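Local atomic coordinates of FAD-binding PCMH-type domain-containing protein (Gibberella zeae, PDB entry 6YJO), a protein that carries a covalently bound FAD cofactor and probably works as an oligosaccharide-oxidising flavoenzyme. Residues K56-Y61 with Y67-I72; N329-A332 with P338-Q341. All blocks are in the same frame, centred on the assembly; numbering follows the deposited sequence.

Interaction 1. Residues K56-Y61 with Y67-I72; sequences KEVKPY and YTPAAI. With FAD (flavin-adenine dinucleotide), chain C.
The Tyr61 ring lies against the dimethyl end of the flavin of FAD. It meets the methyl group C8M obliquely, with Tyr61 CE2 3.4 Å from FAD C8M. The hydroxyl end reaches the second methyl group, with Tyr61 OH 3.5 Å from FAD C7M. The first torsion sets CG opposite the backbone N (chi1 174°), and from there the ring extends to the flavin. The ring also meets that of His102, a residue that binds FAD covalently, with planes about 35° apart.

The two protein segments meet through Val58, and each of its methyl branches has its own partners. CG1 presses on a backbone carbonyl, with Val58 CG1 3.2 Å from Tyr67 O. CG2, set opposite the carbonyl carbon of Val58, points to the apolar partners. Val58 CG2 is 4.0 Å from Pro69 CG at the corner of the proline ring, and 3.8 Å from Ile72 CD1. The tip of Ile72 also touches the aliphatic part of Glu57, with Glu57 CG 3.9 Å from Ile72 CD1. No hydrogen bond joins the segments. The contact is van der Waals packing, largely apolar, beside a charged group. The Glu57 carboxylate has its partners elsewhere. OE1 forms a salt bridge with Arg337 and a hydrogen bond with Gln53, which should stabilise the buried negative charge.

Pro69 and Ile72 also pack on Trp54 of helix 52-57. Helix 32-41 covers Ala70 and Ala71. Strand 71-73 is an outermost strand of a three-stranded parallel sheet and pairs with strand 116-119. The contact thus packs Glu57 of helix 52-57 and the neighbouring Val58 against Pro69 and Ile72, on and just before this edge strand.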
ATOM      1  N   LYS A  56      19.576  -4.352 -14.825  1.00 91.79           N
ATOM      2  CA  LYS A  56      18.706  -5.190 -14.013  1.00 86.65           C
ATOM      3  C   LYS A  56      18.059  -4.413 -12.873  1.00 80.49           C
ATOM      4  O   LYS A  56      16.981  -4.802 -12.412  1.00 76.23           O
ATOM      5  CB  LYS A  56      19.519  -6.368 -13.462  1.00 92.00           C
ATOM      6  CG  LYS A  56      18.709  -7.580 -13.017  1.00 95.58           C
ATOM      7  CD  LYS A  56      19.623  -8.699 -12.534  1.00 99.80           C
ATOM      8  CE  LYS A  56      20.292  -9.446 -13.681  1.00105.60           C
ATOM      9  NZ  LYS A  56      19.362 -10.351 -14.401  1.00109.01           N
ATOM     10  N   GLU A  57      18.685  -3.322 -12.426  1.00 81.21           N
ATOM     11  CA  GLU A  57      18.162  -2.498 -11.344  1.00 82.21           C
ATOM     12  C   GLU A  57      17.220  -1.414 -11.844  1.00 81.11           C
ATOM     13  O   GLU A  57      16.316  -1.001 -11.108  1.00 79.50           O
ATOM     14  CB  GLU A  57      19.317  -1.844 -10.577  1.00 84.92           C
ATOM     15  CG  GLU A  57      18.945  -1.384  -9.181  1.00 86.14           C
ATOM     16  CD  GLU A  57      18.647  -2.542  -8.251  1.00 88.65           C
ATOM     17  OE1 GLU A  57      19.594  -3.277  -7.897  1.00 90.50           O
ATOM     18  OE2 GLU A  57      17.467  -2.728  -7.888  1.00 88.29           O
ATOM     19  N   VAL A  58      17.417  -0.949 -13.081  1.00 81.09           N
ATOM     20  CA  VAL A  58      16.575   0.092 -13.667  1.00 79.89           C
ATOM     21  C   VAL A  58      15.259  -0.461 -14.192  1.00 78.12           C
ATOM     22  O   VAL A  58      14.351   0.318 -14.510  1.00 75.35           O
ATOM     23  CB  VAL A  58      17.406   0.805 -14.753  1.00 82.95           C
ATOM     24  CG1 VAL A  58      16.523   1.512 -15.769  1.00 83.28           C
ATOM     25  CG2 VAL A  58      18.378   1.788 -14.103  1.00 83.18           C
ATOM     26  N   LYS A  59      15.124  -1.777 -14.269  1.00 66.31           N
ATOM     27  CA  LYS A  59      13.885  -2.420 -14.688  1.00 67.14           C
ATOM     28  C   LYS A  59      12.823  -2.246 -13.605  1.00 65.71           C
ATOM     29  O   LYS A  59      12.970  -2.828 -12.522  1.00 65.43           O
ATOM     30  CB  LYS A  59      14.140  -3.906 -14.958  1.00 68.80           C
ATOM     31  CG  LYS A  59      13.322  -4.504 -16.099  1.00 70.54           C
ATOM     32  CD  LYS A  59      13.127  -6.001 -15.904  1.00 71.00           C
ATOM     33  CE  LYS A  59      12.710  -6.707 -17.183  1.00 73.18           C
ATOM     34  NZ  LYS A  59      11.898  -7.926 -16.908  1.00 72.22           N
ATOM     35  N   PRO A  60      11.753  -1.486 -13.838  1.00 64.25           N
ATOM     36  CA  PRO A  60      10.769  -1.248 -12.774  1.00 60.84           C
ATOM     37  C   PRO A  60       9.952  -2.503 -12.498  1.00 58.66           C
ATOM     38  O   PRO A  60       9.990  -3.474 -13.256  1.00 60.03           O
ATOM     39  CB  PRO A  60       9.903  -0.133 -13.361  1.00 60.57           C
ATOM     40  CG  PRO A  60       9.881  -0.462 -14.821  1.00 63.30           C
ATOM     41  CD  PRO A  60      11.266  -0.990 -15.138  1.00 65.26           C
ATOM     42  N   TYR A  61       9.192  -2.480 -11.395  1.00 55.67           N
ATOM     43  CA  TYR A  61       8.187  -3.523 -11.200  1.00 52.44           C
ATOM     44  C   TYR A  61       7.099  -3.411 -12.260  1.00 51.25           C
ATOM     45  O   TYR A  61       6.877  -4.342 -13.039  1.00 50.88           O
ATOM     46  CB  TYR A  61       7.568  -3.451  -9.803  1.00 50.99           C
ATOM     47  CG  TYR A  61       6.425  -4.434  -9.656  1.00 50.65           C
ATOM     48  CD1 TYR A  61       6.665  -5.798  -9.537  1.00 50.11           C
ATOM     49  CD2 TYR A  61       5.105  -4.003  -9.670  1.00 50.15           C
ATOM     50  CE1 TYR A  61       5.626  -6.701  -9.421  1.00 49.00           C
ATOM     51  CE2 TYR A  61       4.057  -4.904  -9.551  1.00 48.69           C
ATOM     52  CZ  TYR A  61       4.326  -6.252  -9.432  1.00 48.40           C
ATOM     53  OH  TYR A  61       3.303  -7.165  -9.311  1.00 48.31           O
ATOM     54  N   TYR A  67      12.190   4.351 -15.896  1.00 63.91           N
ATOM     55  CA  TYR A  67      12.940   5.596 -15.794  1.00 65.41           C
ATOM     56  C   TYR A  67      14.417   5.261 -15.643  1.00 65.99           C
ATOM     57  O   TYR A  67      14.788   4.117 -15.375  1.00 64.73           O
ATOM     58  CB  TYR A  67      12.440   6.455 -14.628  1.00 63.15           C
ATOM     59  CG  TYR A  67      10.983   6.810 -14.752  1.00 62.89           C
ATOM     60  CD1 TYR A  67      10.569   7.827 -15.597  1.00 64.66           C
ATOM     61  CD2 TYR A  67      10.016   6.118 -14.039  1.00 61.40           C
ATOM     62  CE1 TYR A  67       9.236   8.150 -15.723  1.00 64.64           C
ATOM     63  CE2 TYR A  67       8.682   6.438 -14.156  1.00 60.82           C
ATOM     64  CZ  TYR A  67       8.298   7.452 -14.999  1.00 62.58           C
ATOM     65  OH  TYR A  67       6.969   7.769 -15.118  1.00 62.52           O
ATOM     66  N   THR A  68      15.258   6.278 -15.817  1.00 68.49           N
ATOM     67  CA  THR A  68      16.712   6.116 -15.798  1.00 72.72           C
ATOM     68  C   THR A  68      17.322   7.091 -14.796  1.00 69.37           C
ATOM     69  O   THR A  68      17.581   8.257 -15.136  1.00 68.72           O
ATOM     70  CB  THR A  68      17.307   6.313 -17.189  1.00 79.21           C
ATOM     71  OG1 THR A  68      16.787   7.509 -17.787  1.00 82.58           O
ATOM     72  CG2 THR A  68      16.968   5.111 -18.062  1.00 80.01           C
ATOM     73  N   PRO A  69      17.523   6.661 -13.546  1.00 69.38           N
ATOM     74  CA  PRO A  69      18.341   7.422 -12.594  1.00 70.17           C
ATOM     75  C   PRO A  69      19.535   8.167 -13.170  1.00 72.10           C
ATOM     76  O   PRO A  69      20.081   7.796 -14.213  1.00 75.90           O
ATOM     77  CB  PRO A  69      18.819   6.326 -11.626  1.00 69.48           C
ATOM     78  CG  PRO A  69      17.890   5.101 -11.893  1.00 69.17           C
ATOM     79  CD  PRO A  69      16.829   5.577 -12.841  1.00 69.12           C
ATOM     80  N   ALA A  70      19.942   9.233 -12.475  1.00 72.97           N
ATOM     81  CA  ALA A  70      21.271   9.800 -12.673  1.00 75.39           C
ATOM     82  C   ALA A  70      22.327   8.917 -12.023  1.00 76.87           C
ATOM     83  O   ALA A  70      23.387   8.678 -12.610  1.00 78.29           O
ATOM     84  CB  ALA A  70      21.317  11.222 -12.110  1.00 72.80           C
ATOM     85  N   ALA A  71      22.040   8.414 -10.822  1.00 75.61           N
ATOM     86  CA  ALA A  71      22.815   7.342 -10.213  1.00 75.97           C
ATOM     87  C   ALA A  71      21.894   6.508  -9.333  1.00 71.20           C
ATOM     88  O   ALA A  71      20.819   6.953  -8.924  1.00 69.02           O
ATOM     89  CB  ALA A  71      23.995   7.874  -9.390  1.00 77.29           C
ATOM     90  N   ILE A  72      22.324   5.275  -9.072  1.00 69.56           N
ATOM     91  CA  ILE A  72      21.693   4.389  -8.100  1.00 66.54           C
ATOM     92  C   ILE A  72      22.697   4.141  -6.985  1.00 66.39           C
ATOM     93  O   ILE A  72      23.823   3.696  -7.243  1.00 68.68           O
ATOM     94  CB  ILE A  72      21.258   3.054  -8.726  1.00 67.59           C
ATOM     95  CG1 ILE A  72      20.197   3.254  -9.809  1.00 66.71           C
ATOM     96  CG2 ILE A  72      20.730   2.128  -7.641  1.00 65.66           C
ATOM     97  CD1 ILE A  72      20.023   2.032 -10.690  1.00 67.38           C
TER
HETATM   98  PA  FAD C 601       8.638   1.392  -3.737  1.00 43.29           P
HETATM   99  O1A FAD C 601       8.450   1.741  -5.165  1.00 39.29           O
HETATM  100  O2A FAD C 601      10.071   0.965  -3.376  1.00 39.92           O
HETATM  101  O5B FAD C 601       8.172   2.573  -2.804  1.00 37.36           O
HETATM  102  C5B FAD C 601       6.896   3.220  -2.994  1.00 39.79           C
HETATM  103  C4B FAD C 601       6.939   4.593  -2.381  1.00 40.18           C
HETATM  104  O4B FAD C 601       7.615   4.526  -1.101  1.00 40.72           O
HETATM  105  C3B FAD C 601       7.697   5.633  -3.201  1.00 39.73           C
HETATM  106  O3B FAD C 601       7.119   6.923  -3.041  1.00 38.80           O
HETATM  107  C2B FAD C 601       9.100   5.558  -2.600  1.00 40.13           C
HETATM  108  O2B FAD C 601       9.830   6.759  -2.794  1.00 41.63           O
HETATM  109  C1B FAD C 601       8.763   5.354  -1.125  1.00 39.56           C
HETATM  110  N9A FAD C 601       9.829   4.721  -0.352  1.00 39.82           N
HETATM  111  C8A FAD C 601      10.344   3.459  -0.507  1.00 39.23           C
HETATM  112  N7A FAD C 601      11.309   3.166   0.331  1.00 38.51           N
HETATM  113  C5A FAD C 601      11.441   4.322   1.094  1.00 39.87           C
HETATM  114  C6A FAD C 601      12.294   4.658   2.158  1.00 37.62           C
HETATM  115  N6A FAD C 601      13.218   3.839   2.667  1.00 39.13           N
HETATM  116  N1A FAD C 601      12.164   5.893   2.693  1.00 37.40           N
HETATM  117  C2A FAD C 601      11.242   6.718   2.192  1.00 38.04           C
HETATM  118  N3A FAD C 601      10.383   6.509   1.193  1.00 39.01           N
HETATM  119  C4A FAD C 601      10.536   5.280   0.678  1.00 38.83           C
HETATM  120  N1  FAD C 601      -1.105  -2.476  -0.807  1.00 47.15           N
HETATM  121  C2  FAD C 601      -2.021  -2.764   0.165  1.00 49.70           C
HETATM  122  O2  FAD C 601      -2.430  -1.897   0.947  1.00 50.98           O
HETATM  123  N3  FAD C 601      -2.509  -4.055   0.288  1.00 50.07           N
HETATM  124  C4  FAD C 601      -2.158  -5.134  -0.499  1.00 49.02           C
HETATM  125  O4  FAD C 601      -2.657  -6.239  -0.298  1.00 49.56           O
HETATM  126  C4X FAD C 601      -1.186  -4.816  -1.528  1.00 47.28           C
HETATM  127  N5  FAD C 601      -0.795  -5.776  -2.319  1.00 45.69           N
HETATM  128  C5X FAD C 601       0.138  -5.470  -3.297  1.00 42.30           C
HETATM  129  C6  FAD C 601       0.549  -6.467  -4.174  1.00 37.51           C
HETATM  130  C7  FAD C 601       1.502  -6.223  -5.153  1.00 37.26           C
HETATM  131  C7M FAD C 601       1.934  -7.343  -6.063  1.00 34.56           C
HETATM  132  C8  FAD C 601       2.010  -4.922  -5.311  1.00 35.79           C
HETATM  133  C8M FAD C 601       3.036  -4.608  -6.365  1.00 33.94           C
HETATM  134  C9  FAD C 601       1.584  -3.912  -4.452  1.00 39.72           C
HETATM  135  C9A FAD C 601       0.653  -4.175  -3.456  1.00 41.22           C
HETATM  136  N10 FAD C 601       0.210  -3.175  -2.569  1.00 43.02           N
HETATM  137  C10 FAD C 601      -0.716  -3.456  -1.600  1.00 45.77           C
HETATM  138  C1' FAD C 601       0.686  -1.792  -2.702  1.00 39.22           C
HETATM  139  C2' FAD C 601       1.868  -1.455  -1.807  1.00 36.31           C
HETATM  140  O2' FAD C 601       1.419  -1.244  -0.469  1.00 35.55           O
HETATM  141  C3' FAD C 601       2.518  -0.171  -2.322  1.00 34.19           C
HETATM  142  O3' FAD C 601       2.847  -0.364  -3.693  1.00 31.65           O
HETATM  143  C4' FAD C 601       3.782   0.245  -1.573  1.00 33.37           C
HETATM  144  O4' FAD C 601       3.785   1.657  -1.363  1.00 32.20           O
HETATM  145  C5' FAD C 601       5.021  -0.160  -2.339  1.00 33.29           C
HETATM  146  O5' FAD C 601       6.162  -0.086  -1.464  1.00 32.73           O
HETATM  147  P   FAD C 601       7.570  -0.580  -1.943  1.00 38.79           P
HETATM  148  O1P FAD C 601       8.648  -0.069  -0.983  1.00 32.24           O
HETATM  149  O2P FAD C 601       7.526  -2.045  -2.175  1.00 31.17           O
HETATM  150  O3P FAD C 601       7.678   0.193  -3.343  1.00 35.27           O

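Interaction 2. Residues N329-A332 with P338-Q341; sequences NGQA and PYDQ
Gln331 and Gln341 reach toward each other, and their terminal amides meet in the closest part of this contact. Gln331 CD is 3.7 Å from Gln341 CD, and the two amide planes are 26° apart. The amide of Gln331 is probably turned over in the model, so its polar pairing with Gln341 remains doubtful. Both side chains bend at chi2 on the way to this meeting. The Gln331 amide also comes close to the hydroxyl end of Tyr339, with its plane 73° from the ring. Within the second segment, Gln341 N sits 4.0 Å above one face of the Tyr339 ring, toward its rim.

The rest is loose. The nearest CA atoms, those of Gln331 and Gln341, are 9.6 Å apart, and the segments bury only 113 Å² together. Gln331, Tyr339 and Gln341 are all only partly buried, so solvent reaches this contact.

Tyr339 links this surface contact to the flavin site. Its hydroxyl is hydrogen-bonded to His102 NE2, and its ring makes a cation-pi contact with Arg141. The arrangement belongs to the second shell of a covalent flavin site, where Tyr339 is hydrogen-bonded to a histidine that binds FAD covalently.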
ATOM      1  N   ASN A 329      -0.315 -15.580  -3.851  1.00 54.05           N
ATOM      2  CA  ASN A 329      -0.442 -15.630  -5.310  1.00 55.14           C
ATOM      3  C   ASN A 329       0.767 -16.321  -5.943  1.00 56.97           C
ATOM      4  O   ASN A 329       1.355 -15.833  -6.910  1.00 56.51           O
ATOM      5  CB  ASN A 329      -0.633 -14.222  -5.887  1.00 56.12           C
ATOM      6  CG  ASN A 329      -1.147 -14.235  -7.319  1.00 57.86           C
ATOM      7  OD1 ASN A 329      -2.024 -15.027  -7.668  1.00 58.80           O
ATOM      8  ND2 ASN A 329      -0.604 -13.347  -8.153  1.00 56.11           N
ATOM      9  N   GLY A 330       1.134 -17.480  -5.391  1.00 56.92           N
ATOM     10  CA  GLY A 330       2.229 -18.270  -5.914  1.00 56.55           C
ATOM     11  C   GLY A 330       3.617 -17.834  -5.489  1.00 56.13           C
ATOM     12  O   GLY A 330       4.579 -18.578  -5.726  1.00 55.36           O
ATOM     13  N   GLN A 331       3.761 -16.661  -4.874  1.00 57.01           N
ATOM     14  CA  GLN A 331       5.070 -16.128  -4.516  1.00 60.28           C
ATOM     15  C   GLN A 331       5.497 -16.635  -3.144  1.00 61.38           C
ATOM     16  O   GLN A 331       4.735 -16.548  -2.175  1.00 59.34           O
ATOM     17  CB  GLN A 331       5.043 -14.601  -4.524  1.00 61.43           C
ATOM     18  CG  GLN A 331       5.207 -13.994  -5.904  1.00 64.06           C
ATOM     19  CD  GLN A 331       6.571 -13.367  -6.103  1.00 67.91           C
ATOM     20  OE1 GLN A 331       7.379 -13.848  -6.896  1.00 69.82           O
ATOM     21  NE2 GLN A 331       6.835 -12.283  -5.379  1.00 68.10           N
ATOM     22  N   ALA A 332       6.721 -17.153  -3.065  1.00 62.47           N
ATOM     23  CA  ALA A 332       7.249 -17.623  -1.793  1.00 61.43           C
ATOM     24  C   ALA A 332       7.375 -16.457  -0.817  1.00 57.66           C
ATOM     25  O   ALA A 332       7.780 -15.356  -1.192  1.00 55.54           O
ATOM     26  CB  ALA A 332       8.603 -18.298  -2.007  1.00 63.10           C
ATOM     27  N   PRO A 338      18.387 -10.893  -4.541  1.00 83.20           N
ATOM     28  CA  PRO A 338      17.845 -10.084  -5.639  1.00 86.88           C
ATOM     29  C   PRO A 338      16.378 -10.389  -5.948  1.00 85.24           C
ATOM     30  O   PRO A 338      15.913 -11.508  -5.722  1.00 87.50           O
ATOM     31  CB  PRO A 338      18.739 -10.468  -6.816  1.00 91.06           C
ATOM     32  CG  PRO A 338      19.079 -11.897  -6.545  1.00 93.12           C
ATOM     33  CD  PRO A 338      19.179 -12.032  -5.043  1.00 90.08           C
ATOM     34  N   TYR A 339      15.672  -9.396  -6.484  1.00 81.67           N
ATOM     35  CA  TYR A 339      14.234  -9.461  -6.707  1.00 76.59           C
ATOM     36  C   TYR A 339      13.948  -9.066  -8.147  1.00 76.02           C
ATOM     37  O   TYR A 339      14.357  -7.986  -8.586  1.00 74.92           O
ATOM     38  CB  TYR A 339      13.502  -8.534  -5.730  1.00 72.99           C
ATOM     39  CG  TYR A 339      11.998  -8.640  -5.748  1.00 68.65           C
ATOM     40  CD1 TYR A 339      11.345  -9.686  -5.106  1.00 66.68           C
ATOM     41  CD2 TYR A 339      11.227  -7.674  -6.377  1.00 64.87           C
ATOM     42  CE1 TYR A 339       9.966  -9.774  -5.110  1.00 62.88           C
ATOM     43  CE2 TYR A 339       9.853  -7.750  -6.384  1.00 61.74           C
ATOM     44  CZ  TYR A 339       9.225  -8.802  -5.748  1.00 59.55           C
ATOM     45  OH  TYR A 339       7.848  -8.880  -5.754  1.00 55.63           O
ATOM     46  N   ASP A 340      13.255  -9.936  -8.881  1.00 77.24           N
ATOM     47  CA  ASP A 340      13.016  -9.725 -10.308  1.00 78.36           C
ATOM     48  C   ASP A 340      11.584 -10.111 -10.670  1.00 78.46           C
ATOM     49  O   ASP A 340      11.341 -10.909 -11.577  1.00 78.33           O
ATOM     50  CB  ASP A 340      14.032 -10.513 -11.138  1.00 80.94           C
ATOM     51  CG  ASP A 340      14.297  -9.882 -12.491  1.00 84.82           C
ATOM     52  OD1 ASP A 340      14.798  -8.738 -12.524  1.00 86.07           O
ATOM     53  OD2 ASP A 340      14.010 -10.529 -13.519  1.00 86.65           O
ATOM     54  N   GLN A 341      10.618  -9.533  -9.957  1.00 75.31           N
ATOM     55  CA  GLN A 341       9.208  -9.643 -10.304  1.00 71.51           C
ATOM     56  C   GLN A 341       8.772  -8.404 -11.070  1.00 68.92           C
ATOM     57  O   GLN A 341       9.194  -7.287 -10.757  1.00 69.52           O
ATOM     58  CB  GLN A 341       8.332  -9.795  -9.064  1.00 68.37           C
ATOM     59  CG  GLN A 341       8.492 -11.111  -8.332  1.00 67.68           C
ATOM     60  CD  GLN A 341       8.212 -12.307  -9.221  1.00 68.05           C
ATOM     61  OE1 GLN A 341       7.063 -12.599  -9.544  1.00 67.55           O
ATOM     62  NE2 GLN A 341       9.267 -13.004  -9.625  1.00 70.04           N
TER

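Interaction 1 closes before interaction 2 opens along the chain, and their centres lie 19 Å apart. Interaction 1 joins helix 52-57 to strand 71-73 of the small parallel sheet. Interaction 2 lies within the long loop between helix 320-326 and strand 346-352, the latter an outermost strand of the seven-stranded antiparallel sheet. The two nevertheless touch, with Tyr61 CD1 3.2 Å from Gln341 O. Backbone hydrogen bonding between Tyr61 and Ser343 adds to this junction. Both contacts supply a tyrosine to the surroundings of His102. Distant parts of the sequence thus converge around one covalent attachment point of the flavin.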